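Local coordinates for tudor and KH domain-containing protein homolog (Bombyx mori, PDB 5VQH), which takes part in primary piRNA biogenesis, using its extended Tudor domain to bind symmetrically dimethylated Piwi proteins and so help silence transposons in the germline, at residues R35-F40 with F139-C144. Numbering follows the deposited sequence.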
# COMPACT_ATOMS: atom_id res chain seq x y z
N ARG A 35 -4.57 4.85 7.91
CA ARG A 35 -4.15 4.77 6.53
C ARG A 35 -3.13 3.66 6.35
O ARG A 35 -1.92 3.84 6.60
CB ARG A 35 -3.52 6.08 6.08
CG ARG A 35 -3.43 6.31 4.58
CD ARG A 35 -2.93 7.73 4.31
NE ARG A 35 -2.08 7.84 3.12
CZ ARG A 35 -2.53 8.05 1.88
NH1 ARG A 35 -3.85 8.15 1.64
NH2 ARG A 35 -1.67 8.15 0.87
N PHE A 36 -3.63 2.50 5.90
CA PHE A 36 -2.78 1.37 5.58
C PHE A 36 -3.30 0.62 4.37
O PHE A 36 -4.34 0.95 3.84
CB PHE A 36 -2.60 0.47 6.80
CG PHE A 36 -3.84 -0.08 7.33
CD1 PHE A 36 -4.22 -1.36 6.99
CD2 PHE A 36 -4.62 0.66 8.21
CE1 PHE A 36 -5.39 -1.91 7.49
CE2 PHE A 36 -5.82 0.14 8.71
CZ PHE A 36 -6.20 -1.16 8.34
N TRP A 37 -2.53 -0.36 3.92
CA TRP A 37 -2.79 -1.10 2.70
C TRP A 37 -2.85 -2.61 2.96
O TRP A 37 -2.03 -3.17 3.67
CB TRP A 37 -1.74 -0.69 1.64
CG TRP A 37 -1.96 0.79 1.18
CD1 TRP A 37 -2.75 1.22 0.15
CD2 TRP A 37 -1.39 1.96 1.75
NE1 TRP A 37 -2.72 2.58 0.07
CE2 TRP A 37 -1.90 3.05 1.04
CE3 TRP A 37 -0.49 2.20 2.78
CZ2 TRP A 37 -1.54 4.35 1.34
CZ3 TRP A 37 -0.15 3.48 3.08
CH2 TRP A 37 -0.65 4.54 2.37
N VAL A 38 -3.86 -3.28 2.44
CA VAL A 38 -3.90 -4.74 2.53
C VAL A 38 -3.88 -5.37 1.15
O VAL A 38 -4.21 -4.73 0.16
CB VAL A 38 -5.11 -5.25 3.33
CG1 VAL A 38 -5.21 -4.51 4.64
CG2 VAL A 38 -6.40 -5.05 2.60
N GLN A 39 -3.42 -6.62 1.11
CA GLN A 39 -3.50 -7.50 -0.04
C GLN A 39 -4.38 -8.67 0.34
O GLN A 39 -4.35 -9.12 1.48
CB GLN A 39 -2.13 -8.03 -0.40
CG GLN A 39 -1.10 -6.96 -0.65
CD GLN A 39 0.29 -7.48 -0.48
OE1 GLN A 39 0.57 -8.27 0.43
NE2 GLN A 39 1.18 -7.05 -1.34
N PHE A 40 -5.19 -9.13 -0.59
CA PHE A 40 -6.16 -10.21 -0.33
C PHE A 40 -5.40 -11.50 -0.46
O PHE A 40 -4.55 -11.65 -1.35
CB PHE A 40 -7.32 -10.13 -1.32
CG PHE A 40 -8.30 -9.03 -1.01
CD1 PHE A 40 -7.96 -7.94 -0.25
CD2 PHE A 40 -9.57 -9.08 -1.51
CE1 PHE A 40 -8.88 -6.94 0.03
CE2 PHE A 40 -10.50 -8.09 -1.23
CZ PHE A 40 -10.15 -7.02 -0.47
N PHE A 139 -3.85 -4.24 -9.45
CA PHE A 139 -2.97 -3.63 -8.46
C PHE A 139 -3.35 -4.14 -7.07
O PHE A 139 -4.48 -3.98 -6.63
CB PHE A 139 -3.03 -2.11 -8.55
CG PHE A 139 -2.51 -1.55 -9.85
CD1 PHE A 139 -1.37 -2.07 -10.45
CD2 PHE A 139 -3.14 -0.47 -10.46
CE1 PHE A 139 -0.90 -1.55 -11.63
CE2 PHE A 139 -2.66 0.07 -11.64
CZ PHE A 139 -1.53 -0.47 -12.23
N GLN A 140 -2.41 -4.79 -6.41
CA GLN A 140 -2.71 -5.61 -5.22
C GLN A 140 -3.00 -4.87 -3.93
O GLN A 140 -3.63 -5.48 -3.04
CB GLN A 140 -1.57 -6.59 -4.95
CG GLN A 140 -1.48 -7.76 -5.91
CD GLN A 140 -2.76 -8.55 -5.95
OE1 GLN A 140 -3.13 -9.23 -5.01
NE2 GLN A 140 -3.49 -8.41 -7.03
N ALA A 141 -2.59 -3.60 -3.81
CA ALA A 141 -2.73 -2.85 -2.52
C ALA A 141 -4.04 -2.11 -2.41
O ALA A 141 -4.30 -1.32 -3.26
CB ALA A 141 -1.58 -1.87 -2.34
N MET A 142 -4.86 -2.41 -1.39
CA MET A 142 -6.13 -1.72 -1.13
C MET A 142 -5.98 -0.81 0.10
O MET A 142 -5.67 -1.29 1.18
CB MET A 142 -7.25 -2.75 -0.88
CG MET A 142 -7.29 -3.96 -1.83
SD MET A 142 -7.04 -3.46 -3.55
CE MET A 142 -8.37 -2.27 -3.71
N GLU A 143 -6.19 0.49 -0.06
CA GLU A 143 -6.14 1.38 1.10
C GLU A 143 -7.23 1.06 2.15
O GLU A 143 -8.36 0.83 1.81
CB GLU A 143 -6.30 2.82 0.64
CG GLU A 143 -5.65 3.82 1.58
CD GLU A 143 -6.06 5.23 1.25
OE1 GLU A 143 -6.03 5.57 0.07
OE2 GLU A 143 -6.43 6.00 2.16
N CYS A 144 -6.89 1.07 3.43
CA CYS A 144 -7.90 0.94 4.46
C CYS A 144 -7.64 1.88 5.64
O CYS A 144 -6.63 2.57 5.72
CB CYS A 144 -7.91 -0.48 5.01
SG CYS A 144 -8.06 -1.84 3.82
O HOH W 1 -4.77 -7.68 -3.34
O HOH W 2 -5.00 -11.11 -3.80
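With chi1 at 60°, Phe36 sets CG between its own backbone N and carbonyl carbon, which lays the ring against Cys144: CB of Cys144 sits over one face, toward the rim, 4.1 Å from the ring centroid in a CH-pi contact. Cys144 holds SG anti to its carbonyl carbon, chi1 -52°, toward Val38 on the opposing strand, with SG 3.8 Å from Val38 CG2. On the opposite sheet face, Trp37 and Glu143 run side by side in the same direction, and Glu143 CG comes 3.5 Å from Trp37 NE1. The glutamate chain then runs on, extended, to a long salt bridge, Glu143 OE2 to Arg35 NH1 at 3.4 Å, with the carboxylate and guanidinium planes 68° apart. That guanidinium also has Trp37 CZ2 over one face.

The backbones form an antiparallel ladder. Phe36 and Cys144 exchange two N-H...O bonds, as do Val38 and Met142, while Trp37 and Glu143 make the non-hydrogen-bonded pair between them. This ladder belongs to the SN-like sheet of the extended Tudor domain, distinct from the five-stranded Tudor sheet; strand 23-30 flanks 35-40 on its far side, and strand 207-217 flanks 142-146. Phe176 meets the Phe36 ring edge-to-face.

Past the Val38-Met142 pair, toward Phe40, a water accepts from Phe40 N at 3.1 Å and lies close to Gln140 O and OE1; Gln140 NE2 is hydrogen-bonded to Gln44 OE1. Gln39 NE2 donates a hydrogen bond to Asp115 O, and the Gln39 side chain lies about 7 Å from the bound dimethylarginine and touches Tyr116 of its pocket.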